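Local coordinates for oxidoreductase (Methanosarcina mazei, PDB 3KA7), which binds flavin-adenine dinucleotide and is probably an oxidoreductase of the flavin-containing amine oxidoreductase family, at residues A[132-141]-A[167-177]. Sequence-based numbering, arbitrary orientation.
Sequences RPSGSSLQAW and SDEVPVEEVFE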
loop_
_atom_site.group_PDB
_atom_site.type_symbol
_atom_site.label_atom_id
_atom_site.label_comp_id
_atom_site.label_asym_id
_atom_site.label_seq_id
_atom_site.Cartn_x
_atom_site.Cartn_y
_atom_site.Cartn_z
ATOM N N ARG A 132 -8.545 -23.586 -2.303
ATOM C CA ARG A 132 -8.157 -22.330 -2.938
ATOM C C ARG A 132 -7.768 -22.467 -4.396
ATOM O O ARG A 132 -6.844 -23.217 -4.721
ATOM C CB ARG A 132 -6.980 -21.725 -2.173
ATOM C CG ARG A 132 -7.303 -21.437 -0.746
ATOM C CD ARG A 132 -7.879 -20.020 -0.600
ATOM N NE ARG A 132 -8.096 -19.699 0.802
ATOM C CZ ARG A 132 -7.195 -19.117 1.588
ATOM N NH1 ARG A 132 -6.009 -18.754 1.106
ATOM N NH2 ARG A 132 -7.497 -18.881 2.856
ATOM N N PRO A 133 -8.445 -21.722 -5.283
ATOM C CA PRO A 133 -8.003 -21.652 -6.676
ATOM C C PRO A 133 -6.531 -21.264 -6.736
ATOM O O PRO A 133 -6.076 -20.478 -5.914
ATOM C CB PRO A 133 -8.852 -20.510 -7.258
ATOM C CG PRO A 133 -10.090 -20.501 -6.398
ATOM C CD PRO A 133 -9.643 -20.902 -5.027
ATOM N N SER A 134 -5.801 -21.790 -7.718
ATOM C CA SER A 134 -4.373 -21.510 -7.842
ATOM C C SER A 134 -3.905 -21.742 -9.271
ATOM O O SER A 134 -4.517 -22.522 -10.000
ATOM C CB SER A 134 -3.574 -22.425 -6.900
ATOM O OG SER A 134 -2.284 -21.892 -6.647
ATOM N N GLY A 135 -2.829 -21.056 -9.667
ATOM C CA GLY A 135 -2.110 -21.398 -10.908
ATOM C C GLY A 135 -2.473 -20.602 -12.150
ATOM O O GLY A 135 -2.084 -20.964 -13.262
ATOM N N SER A 136 -3.229 -19.525 -11.969
ATOM C CA SER A 136 -3.573 -18.615 -13.063
ATOM C C SER A 136 -3.777 -17.225 -12.494
ATOM O O SER A 136 -3.775 -17.051 -11.283
ATOM C CB SER A 136 -4.857 -19.056 -13.766
ATOM O OG SER A 136 -5.983 -18.916 -12.915
ATOM N N SER A 137 -3.964 -16.237 -13.364
ATOM C CA SER A 137 -4.293 -14.908 -12.882
ATOM C C SER A 137 -5.732 -14.918 -12.388
ATOM O O SER A 137 -6.521 -15.807 -12.729
ATOM C CB SER A 137 -4.145 -13.866 -13.987
ATOM O OG SER A 137 -5.147 -14.023 -14.973
ATOM N N LEU A 138 -6.072 -13.909 -11.596
ATOM C CA LEU A 138 -7.430 -13.748 -11.114
ATOM C C LEU A 138 -8.378 -13.656 -12.297
ATOM O O LEU A 138 -9.446 -14.263 -12.292
ATOM C CB LEU A 138 -7.531 -12.473 -10.273
ATOM C CG LEU A 138 -8.951 -12.118 -9.816
ATOM C CD1 LEU A 138 -9.550 -13.212 -8.917
ATOM C CD2 LEU A 138 -8.990 -10.789 -9.119
ATOM N N GLN A 139 -8.004 -12.872 -13.305
ATOM C CA GLN A 139 -8.891 -12.670 -14.451
ATOM C C GLN A 139 -9.178 -13.999 -15.132
ATOM O O GLN A 139 -10.326 -14.303 -15.481
ATOM C CB GLN A 139 -8.258 -11.714 -15.454
ATOM C CG GLN A 139 -9.102 -11.527 -16.711
ATOM C CD GLN A 139 -8.561 -10.433 -17.615
ATOM O OE1 GLN A 139 -8.518 -9.268 -17.235
ATOM N NE2 GLN A 139 -8.149 -10.809 -18.818
ATOM N N ALA A 140 -8.126 -14.793 -15.320
ATOM C CA ALA A 140 -8.269 -16.076 -15.988
ATOM C C ALA A 140 -9.197 -16.972 -15.183
ATOM O O ALA A 140 -10.057 -17.639 -15.755
ATOM C CB ALA A 140 -6.922 -16.744 -16.179
ATOM N N TRP A 141 -9.016 -17.007 -13.863
ATOM C CA TRP A 141 -9.896 -17.821 -13.010
ATOM C C TRP A 141 -11.365 -17.361 -13.065
ATOM O O TRP A 141 -12.274 -18.172 -13.254
ATOM C CB TRP A 141 -9.387 -17.889 -11.556
ATOM C CG TRP A 141 -10.279 -18.706 -10.708
ATOM C CD1 TRP A 141 -10.281 -20.070 -10.582
ATOM C CD2 TRP A 141 -11.343 -18.226 -9.881
ATOM N NE1 TRP A 141 -11.282 -20.464 -9.722
ATOM C CE2 TRP A 141 -11.951 -19.352 -9.284
ATOM C CE3 TRP A 141 -11.834 -16.955 -9.578
ATOM C CZ2 TRP A 141 -13.026 -19.243 -8.405
ATOM C CZ3 TRP A 141 -12.915 -16.850 -8.703
ATOM C CH2 TRP A 141 -13.490 -17.989 -8.127
ATOM N N SER A 167 -6.280 -7.241 -12.997
ATOM C CA SER A 167 -6.625 -8.578 -12.516
ATOM C C SER A 167 -5.927 -9.685 -13.307
ATOM O O SER A 167 -5.827 -10.826 -12.836
ATOM C CB SER A 167 -8.144 -8.788 -12.513
ATOM O OG SER A 167 -8.662 -8.736 -13.830
ATOM N N ASP A 168 -5.441 -9.367 -14.502
ATOM C CA ASP A 168 -4.708 -10.374 -15.271
ATOM C C ASP A 168 -3.224 -10.410 -14.875
ATOM O O ASP A 168 -2.438 -11.138 -15.476
ATOM C CB ASP A 168 -4.903 -10.197 -16.793
ATOM C CG ASP A 168 -4.236 -8.940 -17.347
ATOM O OD1 ASP A 168 -3.692 -8.133 -16.567
ATOM O OD2 ASP A 168 -4.247 -8.766 -18.597
ATOM N N GLU A 169 -2.863 -9.629 -13.853
ATOM C CA GLU A 169 -1.471 -9.479 -13.427
ATOM C C GLU A 169 -1.263 -9.905 -11.983
ATOM O O GLU A 169 -0.192 -9.665 -11.417
ATOM C CB GLU A 169 -1.015 -8.017 -13.493
ATOM C CG GLU A 169 -1.246 -7.293 -14.790
ATOM C CD GLU A 169 -0.526 -5.962 -14.800
ATOM O OE1 GLU A 169 -0.775 -5.129 -13.890
ATOM O OE2 GLU A 169 0.306 -5.753 -15.719
ATOM N N VAL A 170 -2.292 -10.466 -11.361
ATOM C CA VAL A 170 -2.155 -10.927 -9.987
ATOM C C VAL A 170 -2.567 -12.388 -9.909
ATOM O O VAL A 170 -3.617 -12.775 -10.435
ATOM C CB VAL A 170 -2.995 -10.093 -9.014
ATOM C CG1 VAL A 170 -4.453 -10.298 -9.297
ATOM C CG2 VAL A 170 -2.644 -10.437 -7.541
ATOM N N PRO A 171 -1.742 -13.208 -9.245
ATOM C CA PRO A 171 -2.072 -14.626 -9.130
ATOM C C PRO A 171 -3.366 -14.804 -8.334
ATOM O O PRO A 171 -3.563 -14.131 -7.323
ATOM C CB PRO A 171 -0.882 -15.206 -8.353
ATOM C CG PRO A 171 0.211 -14.181 -8.471
ATOM C CD PRO A 171 -0.475 -12.865 -8.576
ATOM N N VAL A 172 -4.230 -15.704 -8.793
ATOM C CA VAL A 172 -5.525 -15.909 -8.151
ATOM C C VAL A 172 -5.337 -16.319 -6.697
ATOM O O VAL A 172 -6.083 -15.877 -5.820
ATOM C CB VAL A 172 -6.410 -16.931 -8.919
ATOM C CG1 VAL A 172 -5.785 -18.337 -8.896
ATOM C CG2 VAL A 172 -7.830 -16.958 -8.358
ATOM N N GLU A 173 -4.326 -17.145 -6.419
ATOM C CA GLU A 173 -4.099 -17.571 -5.035
ATOM C C GLU A 173 -3.755 -16.406 -4.093
ATOM O O GLU A 173 -4.068 -16.452 -2.903
ATOM C CB GLU A 173 -3.031 -18.673 -4.963
ATOM C CG GLU A 173 -1.663 -18.229 -5.436
ATOM C CD GLU A 173 -1.400 -18.537 -6.909
ATOM O OE1 GLU A 173 -0.210 -18.718 -7.264
ATOM O OE2 GLU A 173 -2.351 -18.591 -7.717
ATOM N N GLU A 174 -3.099 -15.373 -4.610
ATOM C CA GLU A 174 -2.795 -14.203 -3.788
ATOM C C GLU A 174 -4.105 -13.523 -3.408
ATOM O O GLU A 174 -4.281 -13.079 -2.270
ATOM C CB GLU A 174 -1.882 -13.234 -4.555
ATOM C CG GLU A 174 -1.481 -11.966 -3.794
ATOM C CD GLU A 174 -0.447 -12.230 -2.703
ATOM O OE1 GLU A 174 0.152 -13.333 -2.702
ATOM O OE2 GLU A 174 -0.223 -11.324 -1.858
ATOM N N VAL A 175 -5.014 -13.418 -4.379
ATOM C CA VAL A 175 -6.276 -12.740 -4.149
ATOM C C VAL A 175 -7.102 -13.488 -3.122
ATOM O O VAL A 175 -7.750 -12.884 -2.264
ATOM C CB VAL A 175 -7.085 -12.577 -5.441
ATOM C CG1 VAL A 175 -8.449 -11.914 -5.136
ATOM C CG2 VAL A 175 -6.299 -11.747 -6.436
ATOM N N PHE A 176 -7.086 -14.815 -3.184
ATOM C CA PHE A 176 -7.833 -15.563 -2.165
ATOM C C PHE A 176 -7.228 -15.490 -0.749
ATOM O O PHE A 176 -7.965 -15.529 0.226
ATOM C CB PHE A 176 -8.172 -16.989 -2.630
ATOM C CG PHE A 176 -9.342 -17.024 -3.561
ATOM C CD1 PHE A 176 -10.638 -16.983 -3.067
ATOM C CD2 PHE A 176 -9.152 -17.002 -4.932
ATOM C CE1 PHE A 176 -11.718 -16.964 -3.922
ATOM C CE2 PHE A 176 -10.239 -16.981 -5.803
ATOM C CZ PHE A 176 -11.527 -16.960 -5.287
ATOM N N GLU A 177 -5.904 -15.348 -0.637
ATOM C CA GLU A 177 -5.278 -15.056 0.670
ATOM C C GLU A 177 -5.695 -13.673 1.187
ATOM O O GLU A 177 -5.990 -13.505 2.372
ATOM C CB GLU A 177 -3.740 -15.177 0.599
ATOM C CG GLU A 177 -3.017 -14.991 1.955
ATOM C CD GLU A 177 -3.269 -16.130 2.949
ATOM O OE1 GLU A 177 -3.688 -17.232 2.512
ATOM O OE2 GLU A 177 -3.023 -15.928 4.164
HETATM O O HOH W 1 -4.777 -18.779 -1.760
HETATM O O HOH W 2 -6.985 -7.442 -16.365
#
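Pro133 lies over one face of the Phe176 ring, its CD 4.0 Å from the ring centroid in a CH-pi contact. The same phenyl ring turns its edge to the face of Trp141 in a T-shaped pair, planes 85° apart, with Phe176 CZ 3.6 Å from Trp141 CH2. Trp141 reaches there with CG anti to its backbone N (chi1 180°), and Val172 CG2 packs against Trp141 CB at 3.7 Å. The other methyl of Val172, CG1, rests against Ser134 CA. Leu138 crosses Val175 at about a right angle, CD2 3.9 Å from Val175 CG2. Arg132 runs past Phe176, CD against its CB, then bends at chi2 (-89°) and sends NH1 to Glu177 OE1 at 3.1 Å, a salt bridge with OE1 in the guanidinium plane but NH1 on its anti side, out of the carboxylate plane; a water joins NH1 to Glu173 O, and Arg129 O takes NE. With an alanine in place of Arg132, Glu177 OE1 is likely to lose this positive mate and the water its NH1 partner, although OE2 would keep Arg184. Glu173 folds back at chi2, and its OE2 receives Gly135 N from above the carboxylate plane. Further along, the backbones join in a single bridge, Ser137 with Pro171: Val172 N donates to Ser136 O and Leu138 N to Val170 O, each 2.9 Å. Both bridged residues stand at N-cap positions, and Ser137 OG caps its helix by accepting Ala140 N. Away from the FAD site, helices 138-145 and 172-185 thus meet at their N-terminal ends, while helix 149-163 packs on Leu138, Gln139 and Val170, its Asp156 bonding Ser167 OG.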